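AP endonuclease, family protein 2 (Mycobacterium smegmatis, PDB 5TNV) binds magnesium in a xylose isomerase-like TIM barrel and may act as an endonuclease. Local coordinates at residues A[233-237]-A[238-242]; A[57-60]-A[61-65]; A[120-123]-A[124-127]; A[207-210]-A[211-215]. One frame throughout, in Å; residues are numbered along the deposited sequence.

How the contacts relate
All four contacts are local ones, made within a helix or at its end, on the outer layer of one TIM barrel. Contacts 2, 3 and 4 lie on helices that cross over between successive parallel strands, whereas contact 1 opens the helix 237-244. The magnesium ion is held by Glu193, Asp223 and His252. Contact 1 comes nearest to it, with the side chain of Tyr241 about 10 Å from the metal and about 6 Å from the side chain of Asp223. Contacts 2 and 4 lie on opposite sides of the chain's centre, 37 Å apart between centres; the nearest atoms of contacts 1 and 4 are about 7 Å apart.

Contact 1 of 4, residues A[233-237]-A[238-242]; sequences PMPHP and SEMYA
The imidazole of His236 has CD of Pro237 over one face, 3.2 Å above its plane and toward the rim, and CA of Ser238 at its edge. This is an N-cap: His236 immediately precedes the helix 237-244, and its ND1 accepts a hydrogen bond from Ser238 N at 3.0 Å. CG lies anti to the backbone N (chi1 -170°), which turns ND1 back over the first turn, with the donor tilted 21° from the ring plane. At the second ring, Pro237 O sits by the edge of Tyr241, whose own N donates to that oxygen. The hydroxyl of Tyr241 bonds to Tyr281, Pro222 O and Trp251, tying the helix to the barrel near the metal site.

The backbone O of His236 receives the N-H of Met240 in the carbonyl plane at 3.1 Å and, weakly, that of Glu239. A water accepts from His236 N and donates to Glu239 OE1. Met240, partly walled by Leu224 and Val228, folds under the incoming loop: its side chain crosses those of Met234 and Pro235 at about right angles, CG meeting Pro235 CB at 3.8 Å. The bend at chi3 of Met240 (-74°) brings its methyl CE to 3.4 Å from Pro235 O and 3.7 Å from Met234 CG.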
loop_
_atom_site.group_PDB
_atom_site.type_symbol
_atom_site.label_atom_id
_atom_site.label_comp_id
_atom_site.label_asym_id
_atom_site.label_seq_id
_atom_site.Cartn_x
_atom_site.Cartn_y
_atom_site.Cartn_z
ATOM N N PRO A 233 -12.100 -17.464 -10.130
ATOM C CA PRO A 233 -10.885 -17.837 -10.892
ATOM C C PRO A 233 -10.642 -16.864 -12.000
ATOM O O PRO A 233 -11.590 -16.363 -12.658
ATOM C CB PRO A 233 -11.252 -19.208 -11.435
ATOM C CG PRO A 233 -12.276 -19.756 -10.548
ATOM C CD PRO A 233 -13.076 -18.571 -10.041
ATOM N N MET A 234 -9.358 -16.575 -12.223
ATOM C CA MET A 234 -8.975 -15.558 -13.228
ATOM C C MET A 234 -7.585 -15.935 -13.717
ATOM O O MET A 234 -6.691 -16.197 -12.886
ATOM C CB MET A 234 -8.970 -14.147 -12.635
ATOM C CG MET A 234 -9.043 -12.892 -13.512
ATOM S SD MET A 234 -10.315 -13.008 -14.758
ATOM C CE MET A 234 -11.714 -12.922 -13.654
ATOM N N PRO A 235 -7.300 -15.949 -15.018
ATOM C CA PRO A 235 -5.917 -16.152 -15.484
ATOM C C PRO A 235 -5.019 -15.019 -14.986
ATOM O O PRO A 235 -5.466 -13.910 -14.670
ATOM C CB PRO A 235 -6.018 -16.127 -17.006
ATOM C CG PRO A 235 -7.470 -16.482 -17.272
ATOM C CD PRO A 235 -8.214 -15.798 -16.177
ATOM N N HIS A 236 -3.710 -15.317 -14.942
ATOM C CA HIS A 236 -2.749 -14.321 -14.519
ATOM C C HIS A 236 -2.823 -13.122 -15.446
ATOM O O HIS A 236 -2.996 -13.257 -16.673
ATOM C CB HIS A 236 -1.335 -14.950 -14.536
ATOM C CG HIS A 236 -0.300 -14.080 -13.897
ATOM N ND1 HIS A 236 0.278 -13.030 -14.571
ATOM C CD2 HIS A 236 0.180 -14.122 -12.647
ATOM C CE1 HIS A 236 1.110 -12.446 -13.710
ATOM N NE2 HIS A 236 1.081 -13.069 -12.536
ATOM N N PRO A 237 -2.673 -11.899 -14.915
ATOM C CA PRO A 237 -2.794 -10.725 -15.799
ATOM C C PRO A 237 -1.790 -10.684 -16.895
ATOM O O PRO A 237 -2.106 -10.052 -17.946
ATOM C CB PRO A 237 -2.665 -9.512 -14.857
ATOM C CG PRO A 237 -2.327 -10.054 -13.554
ATOM C CD PRO A 237 -2.480 -11.548 -13.517
ATOM N N SER A 238 -0.615 -11.278 -16.773
ATOM C CA SER A 238 0.343 -11.354 -17.874
ATOM C C SER A 238 -0.266 -11.984 -19.113
ATOM O O SER A 238 -0.095 -11.535 -20.231
ATOM C CB SER A 238 1.583 -12.131 -17.480
ATOM O OG SER A 238 1.438 -13.501 -17.233
ATOM N N GLU A 239 -0.960 -13.077 -18.896
ATOM C CA GLU A 239 -1.589 -13.849 -19.937
ATOM C C GLU A 239 -2.765 -13.059 -20.528
ATOM O O GLU A 239 -2.957 -12.956 -21.748
ATOM C CB GLU A 239 -2.056 -15.203 -19.446
ATOM C CG GLU A 239 -2.858 -16.058 -20.384
ATOM C CD GLU A 239 -3.480 -17.264 -19.765
ATOM O OE1 GLU A 239 -2.735 -17.915 -18.922
ATOM O OE2 GLU A 239 -4.662 -17.521 -20.156
ATOM N N MET A 240 -3.583 -12.481 -19.638
ATOM C CA MET A 240 -4.771 -11.777 -20.135
ATOM C C MET A 240 -4.382 -10.561 -20.948
ATOM O O MET A 240 -4.935 -10.305 -22.023
ATOM C CB MET A 240 -5.657 -11.335 -18.965
ATOM C CG MET A 240 -6.224 -12.493 -18.103
ATOM S SD MET A 240 -7.642 -11.997 -17.113
ATOM C CE MET A 240 -6.895 -11.007 -15.827
ATOM N N TYR A 241 -3.440 -9.749 -20.457
ATOM C CA TYR A 241 -3.010 -8.561 -21.170
ATOM C C TYR A 241 -2.353 -8.905 -22.496
ATOM O O TYR A 241 -2.578 -8.224 -23.484
ATOM C CB TYR A 241 -2.096 -7.702 -20.304
ATOM C CG TYR A 241 -2.817 -6.677 -19.452
ATOM C CD1 TYR A 241 -3.537 -5.645 -20.061
ATOM C CD2 TYR A 241 -2.759 -6.691 -18.064
ATOM C CE1 TYR A 241 -4.201 -4.691 -19.343
ATOM C CE2 TYR A 241 -3.432 -5.721 -17.322
ATOM C CZ TYR A 241 -4.136 -4.717 -17.972
ATOM O OH TYR A 241 -4.825 -3.711 -17.298
ATOM N N ALA A 242 -1.555 -9.982 -22.555
ATOM C CA ALA A 242 -0.975 -10.361 -23.826
ATOM C C ALA A 242 -2.033 -10.649 -24.899
ATOM O O ALA A 242 -1.828 -10.374 -26.085
ATOM C CB ALA A 242 -0.051 -11.603 -23.641
HETATM O O HOH W 1 -2.887 -17.972 -15.679
#

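Contact 2 of 4, residues A[57-60]-A[61-65]; sequences QLRQ and VRELG
Glu63 sends CG anti to its carbonyl carbon (chi1 -77°) and then runs extended, which lays its carboxylate back along the preceding turn beside Arg59. Arg59 takes the other course, with CG trans to its N (chi1 -167°), and the two chains slant across each other. They meet through Arg59 CG, 3.8 Å from Glu63 OE2, while Arg59 NE stays 5.6 Å from that oxygen and the guanidinium and carboxylate planes are turned 62° apart. Each charge is served elsewhere: Arg59 NH2 forms a salt bridge with Glu96, and Glu63 OE1 bonds to Ser323 of the second subunit. Glu63 OE1 also accepts from a water at 2.8 Å, which donates to Gln60 O as well.

Beneath these chains, Glu63 N bonds to Arg59 O at 2.8 Å and Arg62 N to Leu58 O at 3.0 Å. The helix 51-63 then ends in a Schellman motif, with Gly65 at positive phi and its N bonded to Arg62 O. On the inner side Val61 packs on Ile69 of strand 68-70 within the beta-alpha-beta unit. Opposite charges one turn apart thus attract only at a distance, probably adding a modest electrostatic term, while the carboxylate's direct bond is spent at the subunit interface.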
loop_
_atom_site.group_PDB
_atom_site.type_symbol
_atom_site.label_atom_id
_atom_site.label_comp_id
_atom_site.label_asym_id
_atom_site.label_seq_id
_atom_site.Cartn_x
_atom_site.Cartn_y
_atom_site.Cartn_z
ATOM N N GLN A 57 -13.384 21.949 -8.561
ATOM C CA GLN A 57 -13.171 20.491 -8.680
ATOM C C GLN A 57 -11.990 20.235 -9.608
ATOM O O GLN A 57 -11.071 19.468 -9.243
ATOM C CB GLN A 57 -14.449 19.818 -9.186
ATOM C CG GLN A 57 -15.586 19.909 -8.220
ATOM C CD GLN A 57 -16.873 19.352 -8.796
ATOM O OE1 GLN A 57 -17.247 19.667 -9.935
ATOM N NE2 GLN A 57 -17.539 18.495 -8.021
ATOM N N LEU A 58 -11.973 20.871 -10.763
ATOM C CA LEU A 58 -10.875 20.758 -11.719
ATOM C C LEU A 58 -9.539 21.158 -11.055
ATOM O O LEU A 58 -8.502 20.536 -11.277
ATOM C CB LEU A 58 -11.159 21.608 -12.913
ATOM C CG LEU A 58 -12.241 21.088 -13.849
ATOM C CD1 LEU A 58 -12.758 22.208 -14.744
ATOM C CD2 LEU A 58 -11.730 19.885 -14.676
ATOM N N ARG A 59 -9.581 22.201 -10.236
ATOM C CA ARG A 59 -8.359 22.702 -9.575
ATOM C C ARG A 59 -7.721 21.624 -8.713
ATOM O O ARG A 59 -6.491 21.539 -8.640
ATOM C CB ARG A 59 -8.721 23.905 -8.731
ATOM C CG ARG A 59 -7.520 24.705 -8.232
ATOM C CD ARG A 59 -7.964 25.993 -7.548
ATOM N NE ARG A 59 -8.679 26.840 -8.526
ATOM C CZ ARG A 59 -9.576 27.762 -8.201
ATOM N NH1 ARG A 59 -9.842 28.039 -6.945
ATOM N NH2 ARG A 59 -10.171 28.451 -9.155
ATOM N N GLN A 60 -8.534 20.823 -8.021
ATOM C CA GLN A 60 -7.987 19.766 -7.185
ATOM C C GLN A 60 -7.173 18.780 -8.018
ATOM O O GLN A 60 -6.188 18.205 -7.522
ATOM C CB GLN A 60 -9.109 19.012 -6.460
ATOM C CG GLN A 60 -9.815 19.863 -5.413
ATOM C CD GLN A 60 -10.840 19.033 -4.694
ATOM O OE1 GLN A 60 -10.509 18.040 -4.033
ATOM N NE2 GLN A 60 -12.092 19.389 -4.826
ATOM N N VAL A 61 -7.623 18.521 -9.234
ATOM C CA VAL A 61 -6.962 17.605 -10.166
ATOM C C VAL A 61 -5.646 18.210 -10.644
ATOM O O VAL A 61 -4.596 17.559 -10.622
ATOM C CB VAL A 61 -7.939 17.283 -11.311
ATOM C CG1 VAL A 61 -7.253 16.378 -12.302
ATOM C CG2 VAL A 61 -9.204 16.670 -10.779
ATOM N N ARG A 62 -5.674 19.482 -11.083
ATOM C CA ARG A 62 -4.434 20.150 -11.515
ATOM C C ARG A 62 -3.428 20.249 -10.381
ATOM O O ARG A 62 -2.228 20.073 -10.612
ATOM C CB ARG A 62 -4.807 21.558 -12.024
ATOM C CG ARG A 62 -3.594 22.355 -12.503
ATOM C CD ARG A 62 -2.924 21.672 -13.693
ATOM N NE ARG A 62 -1.891 22.520 -14.242
ATOM C CZ ARG A 62 -1.022 22.050 -15.106
ATOM N NH1 ARG A 62 -1.073 20.784 -15.520
ATOM N NH2 ARG A 62 -0.094 22.821 -15.591
ATOM N N GLU A 63 -3.883 20.542 -9.158
ATOM C CA GLU A 63 -2.991 20.609 -7.997
ATOM C C GLU A 63 -2.172 19.336 -7.790
ATOM O O GLU A 63 -1.073 19.413 -7.236
ATOM C CB GLU A 63 -3.813 20.855 -6.712
ATOM C CG GLU A 63 -4.267 22.314 -6.580
ATOM C CD GLU A 63 -5.332 22.509 -5.513
ATOM O OE1 GLU A 63 -5.929 21.515 -5.034
ATOM O OE2 GLU A 63 -5.573 23.705 -5.154
ATOM N N LEU A 64 -2.710 18.220 -8.193
ATOM C CA LEU A 64 -2.059 16.911 -8.045
ATOM C C LEU A 64 -1.233 16.523 -9.263
ATOM O O LEU A 64 -0.684 15.406 -9.292
ATOM C CB LEU A 64 -3.081 15.857 -7.637
ATOM C CG LEU A 64 -3.601 15.995 -6.230
ATOM C CD1 LEU A 64 -4.869 15.182 -6.033
ATOM C CD2 LEU A 64 -2.545 15.606 -5.229
ATOM N N GLY A 65 -1.094 17.398 -10.248
ATOM C CA GLY A 65 -0.120 17.270 -11.286
ATOM C C GLY A 65 -0.640 16.896 -12.657
ATOM O O GLY A 65 0.099 16.864 -13.644
HETATM O O HOH W 2 -5.847 18.721 -4.704
#

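Contact 3 of 4, residues A[120-123]-A[124-127]; sequences LADA and HRLI
His124 reaches back along the helix 116-133 toward Leu120, one turn earlier. CB of His124 rests 3.5 Å from Ala121 O. CG follows anti to the carbonyl carbon (chi1 -80°), and this choice swings the ring over the preceding turn, where CG of His124 comes 3.8 Å from Leu120 O. His124 CD2 is the nearest ring atom to that carbonyl, 3.4 Å from Leu120 O, and it also meets Leu120 CG at 4.2 Å; the oxygen stands oblique to the ring. The two side chains run side by side and point the same way. Both ring nitrogens face the adjoining helix 169-185, where ND1 pairs with ND1 of His182 and NE2 with Glu178 OE2. With partners at both nitrogens, the rotation of the imidazole is fixed, and the pairing of two histidine ND1 atoms implies that only one of them carries the proton in that bond.

Regular i to i+4 bonds underlie this contact: His124 N binds Leu120 O at 3.0 Å, and Leu126 N binds Asp122 O at 2.9 Å. Beside the loop at Ala79, Asp122 OD1 and Arg125 NE lie 5.4 Å apart and do not join; Asp122 instead forms a salt bridge with Lys118, and Arg125 NE donates to Ala79 O.

The helix links strand 99-104 to strand 137-141 in a beta-alpha-beta crossover. Leu126 and Ala123 pack on Met105, in the loop after strand 99-104, while Leu120, Ala123 and His124 meet Leu179 of the adjoining helix 169-185.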
loop_
_atom_site.group_PDB
_atom_site.type_symbol
_atom_site.label_atom_id
_atom_site.label_comp_id
_atom_site.label_asym_id
_atom_site.label_seq_id
_atom_site.Cartn_x
_atom_site.Cartn_y
_atom_site.Cartn_z
ATOM N N LEU A 120 -27.097 5.692 -26.958
ATOM C CA LEU A 120 -26.506 5.731 -28.297
ATOM C C LEU A 120 -26.438 7.153 -28.805
ATOM O O LEU A 120 -25.412 7.584 -29.372
ATOM C CB LEU A 120 -27.325 4.814 -29.206
ATOM C CG LEU A 120 -26.870 4.749 -30.674
ATOM C CD1 LEU A 120 -25.516 4.099 -30.823
ATOM C CD2 LEU A 120 -27.906 3.981 -31.504
ATOM N N ALA A 121 -27.558 7.895 -28.655
ATOM C CA ALA A 121 -27.592 9.278 -29.115
ATOM C C ALA A 121 -26.552 10.153 -28.368
ATOM O O ALA A 121 -25.864 11.008 -28.962
ATOM C CB ALA A 121 -28.975 9.877 -28.986
ATOM N N ASP A 122 -26.433 9.954 -27.054
ATOM C CA ASP A 122 -25.437 10.670 -26.271
ATOM C C ASP A 122 -24.035 10.313 -26.702
ATOM O O ASP A 122 -23.151 11.186 -26.745
ATOM C CB ASP A 122 -25.687 10.418 -24.766
ATOM C CG ASP A 122 -26.912 11.102 -24.229
ATOM O OD1 ASP A 122 -27.428 12.037 -24.853
ATOM O OD2 ASP A 122 -27.342 10.685 -23.126
ATOM N N ALA A 123 -23.767 9.051 -27.022
ATOM C CA ALA A 123 -22.454 8.643 -27.518
ATOM C C ALA A 123 -22.113 9.404 -28.809
ATOM O O ALA A 123 -21.000 9.900 -28.971
ATOM C CB ALA A 123 -22.392 7.164 -27.686
ATOM N N HIS A 124 -23.090 9.482 -29.733
ATOM C CA HIS A 124 -22.855 10.278 -30.950
ATOM C C HIS A 124 -22.544 11.732 -30.642
ATOM O O HIS A 124 -21.656 12.338 -31.251
ATOM C CB HIS A 124 -24.074 10.158 -31.872
ATOM C CG HIS A 124 -24.141 8.933 -32.686
ATOM N ND1 HIS A 124 -23.223 8.658 -33.667
ATOM C CD2 HIS A 124 -25.094 7.934 -32.698
ATOM C CE1 HIS A 124 -23.597 7.521 -34.262
ATOM N NE2 HIS A 124 -24.708 7.084 -33.693
ATOM N N ARG A 125 -23.290 12.314 -29.678
ATOM C CA ARG A 125 -23.019 13.708 -29.290
ATOM C C ARG A 125 -21.589 13.856 -28.764
ATOM O O ARG A 125 -20.895 14.843 -29.081
ATOM C CB ARG A 125 -24.035 14.188 -28.295
ATOM C CG ARG A 125 -25.399 14.466 -28.817
ATOM C CD ARG A 125 -26.366 15.121 -27.846
ATOM N NE ARG A 125 -25.873 16.432 -27.499
ATOM C CZ ARG A 125 -25.955 17.538 -28.235
ATOM N NH1 ARG A 125 -26.569 17.435 -29.419
ATOM N NH2 ARG A 125 -25.436 18.685 -27.775
ATOM N N LEU A 126 -21.160 12.904 -27.939
ATOM C CA LEU A 126 -19.790 12.946 -27.397
ATOM C C LEU A 126 -18.740 12.790 -28.493
ATOM O O LEU A 126 -17.682 13.429 -28.430
ATOM C CB LEU A 126 -19.622 11.928 -26.296
ATOM C CG LEU A 126 -20.471 12.152 -25.049
ATOM C CD1 LEU A 126 -20.324 10.985 -24.084
ATOM C CD2 LEU A 126 -20.085 13.438 -24.331
ATOM N N ILE A 127 -19.007 11.986 -29.525
ATOM C CA ILE A 127 -18.113 11.876 -30.669
ATOM C C ILE A 127 -18.001 13.201 -31.401
ATOM O O ILE A 127 -16.907 13.525 -31.874
ATOM C CB ILE A 127 -18.523 10.696 -31.555
ATOM C CG1 ILE A 127 -18.299 9.357 -30.847
ATOM C CG2 ILE A 127 -17.822 10.752 -32.912
ATOM C CD1 ILE A 127 -18.903 8.150 -31.530
#

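Contact 4 of 4, residues A[207-210]-A[211-215]; sequences VAFI and KDVDH
Phe209 and Val213 form the close-packed side of the last two turns of the helix 203-213, whereas Lys211 and Asp212 face the watery side. CG2 of Val213 approaches the phenyl obliquely, 3.6 Å from Phe209 CE1, and the same methyl sits 3.2 Å from Phe209 O. The phenyl is thrown inward by its first torsion, CG lying trans to the backbone N (chi1 -169°), and the helix 169-185 covers it through Ile173. Val213 N gives a nearly axial bond to Phe209 O at 2.9 Å, so backbone and side chains hold the pair at once.

On the solvent side the contacts are more polar and partly made through water. Lys211 lies alongside Val207 with its aliphatic part, CE being 3.7 Å from Val207 CG1, and a bend at the end of the chain leads NZ to a weak hydrogen bond with Tyr247 OH. Asp212 turns its carboxylate over the preceding turn: a water donates to Ala208 O at 2.9 Å and, weakly, to Asp212 OD1, while OD2 makes a salt bridge with Arg169. Asp214, at positive phi (55°), leaves the helix after its N bonds to Ile210 O, and a second water, which accepts from His215 N, lies within hydrogen-bonding distance of that oxygen.

Within the beta-alpha-beta unit, Ile210 packs on Leu192 of strand 189-193 and on Val218 and Leu220 of strand 218-221. Arg177 of the helix 169-185 binds the carbonyls of Asp212 and Val213, joining the helix end to its neighbour.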
loop_
_atom_site.group_PDB
_atom_site.type_symbol
_atom_site.label_atom_id
_atom_site.label_comp_id
_atom_site.label_asym_id
_atom_site.label_seq_id
_atom_site.Cartn_x
_atom_site.Cartn_y
_atom_site.Cartn_z
ATOM N N VAL A 207 -11.728 -10.468 -27.357
ATOM C CA VAL A 207 -11.101 -10.636 -28.659
ATOM C C VAL A 207 -12.088 -11.047 -29.736
ATOM O O VAL A 207 -12.115 -10.516 -30.861
ATOM C CB VAL A 207 -9.894 -11.639 -28.577
ATOM C CG1 VAL A 207 -9.318 -11.953 -29.958
ATOM C CG2 VAL A 207 -8.764 -11.097 -27.693
ATOM N N ALA A 208 -12.970 -11.982 -29.412
ATOM C CA ALA A 208 -13.951 -12.446 -30.385
ATOM C C ALA A 208 -14.907 -11.299 -30.748
ATOM O O ALA A 208 -15.327 -11.170 -31.913
ATOM C CB ALA A 208 -14.715 -13.635 -29.903
ATOM N N PHE A 209 -15.230 -10.470 -29.751
ATOM C CA PHE A 209 -16.160 -9.357 -29.987
ATOM C C PHE A 209 -15.512 -8.329 -30.907
ATOM O O PHE A 209 -16.136 -7.872 -31.889
ATOM C CB PHE A 209 -16.602 -8.749 -28.684
ATOM C CG PHE A 209 -17.762 -7.771 -28.786
ATOM C CD1 PHE A 209 -17.597 -6.419 -29.039
ATOM C CD2 PHE A 209 -19.064 -8.238 -28.595
ATOM C CE1 PHE A 209 -18.685 -5.577 -29.118
ATOM C CE2 PHE A 209 -20.165 -7.387 -28.660
ATOM C CZ PHE A 209 -19.957 -6.061 -28.929
ATOM N N ILE A 210 -14.266 -7.937 -30.638
ATOM C CA ILE A 210 -13.635 -6.915 -31.466
ATOM C C ILE A 210 -13.413 -7.452 -32.884
ATOM O O ILE A 210 -13.556 -6.737 -33.873
ATOM C CB ILE A 210 -12.359 -6.340 -30.817
ATOM C CG1 ILE A 210 -11.962 -5.023 -31.478
ATOM C CG2 ILE A 210 -11.221 -7.312 -30.830
ATOM C CD1 ILE A 210 -12.934 -3.896 -31.221
ATOM N N LYS A 211 -13.134 -8.748 -33.012
ATOM C CA LYS A 211 -13.018 -9.343 -34.346
ATOM C C LYS A 211 -14.354 -9.339 -35.073
ATOM O O LYS A 211 -14.441 -9.020 -36.262
ATOM C CB LYS A 211 -12.493 -10.806 -34.200
ATOM C CG LYS A 211 -10.971 -10.826 -33.867
ATOM C CD LYS A 211 -10.351 -12.199 -33.965
ATOM C CE LYS A 211 -8.878 -12.157 -33.591
ATOM N NZ LYS A 211 -7.912 -11.942 -34.715
ATOM N N ASP A 212 -15.434 -9.655 -34.381
ATOM C CA ASP A 212 -16.757 -9.626 -34.988
ATOM C C ASP A 212 -17.160 -8.209 -35.388
ATOM O O ASP A 212 -17.790 -8.036 -36.445
ATOM C CB ASP A 212 -17.818 -10.227 -34.058
ATOM C CG ASP A 212 -17.745 -11.717 -33.967
ATOM O OD1 ASP A 212 -17.197 -12.404 -34.857
ATOM O OD2 ASP A 212 -18.333 -12.277 -33.006
ATOM N N VAL A 213 -16.846 -7.212 -34.582
ATOM C CA VAL A 213 -17.144 -5.826 -34.924
ATOM C C VAL A 213 -16.438 -5.454 -36.227
ATOM O O VAL A 213 -17.033 -4.789 -37.059
ATOM C CB VAL A 213 -16.717 -4.916 -33.777
ATOM C CG1 VAL A 213 -16.637 -3.454 -34.196
ATOM C CG2 VAL A 213 -17.640 -5.083 -32.577
ATOM N N ASP A 214 -15.174 -5.835 -36.422
ATOM C CA ASP A 214 -14.445 -5.691 -37.687
ATOM C C ASP A 214 -14.455 -4.243 -38.160
ATOM O O ASP A 214 -14.888 -3.917 -39.286
ATOM C CB ASP A 214 -15.039 -6.605 -38.766
ATOM C CG ASP A 214 -14.132 -6.708 -39.966
ATOM O OD1 ASP A 214 -12.910 -6.488 -39.825
ATOM O OD2 ASP A 214 -14.628 -7.005 -41.074
ATOM N N HIS A 215 -14.011 -3.349 -37.320
ATOM C CA HIS A 215 -14.064 -1.903 -37.630
ATOM C C HIS A 215 -12.747 -1.267 -37.243
ATOM O O HIS A 215 -12.334 -1.335 -36.061
ATOM C CB HIS A 215 -15.260 -1.282 -36.878
ATOM C CG HIS A 215 -15.600 0.066 -37.438
ATOM N ND1 HIS A 215 -14.747 1.161 -37.379
ATOM C CD2 HIS A 215 -16.725 0.470 -38.096
ATOM C CE1 HIS A 215 -15.414 2.147 -37.990
ATOM N NE2 HIS A 215 -16.583 1.761 -38.427
HETATM O O HOH W 3 -14.885 -13.476 -33.604
HETATM O O HOH W 4 -12.568 -4.456 -35.145
#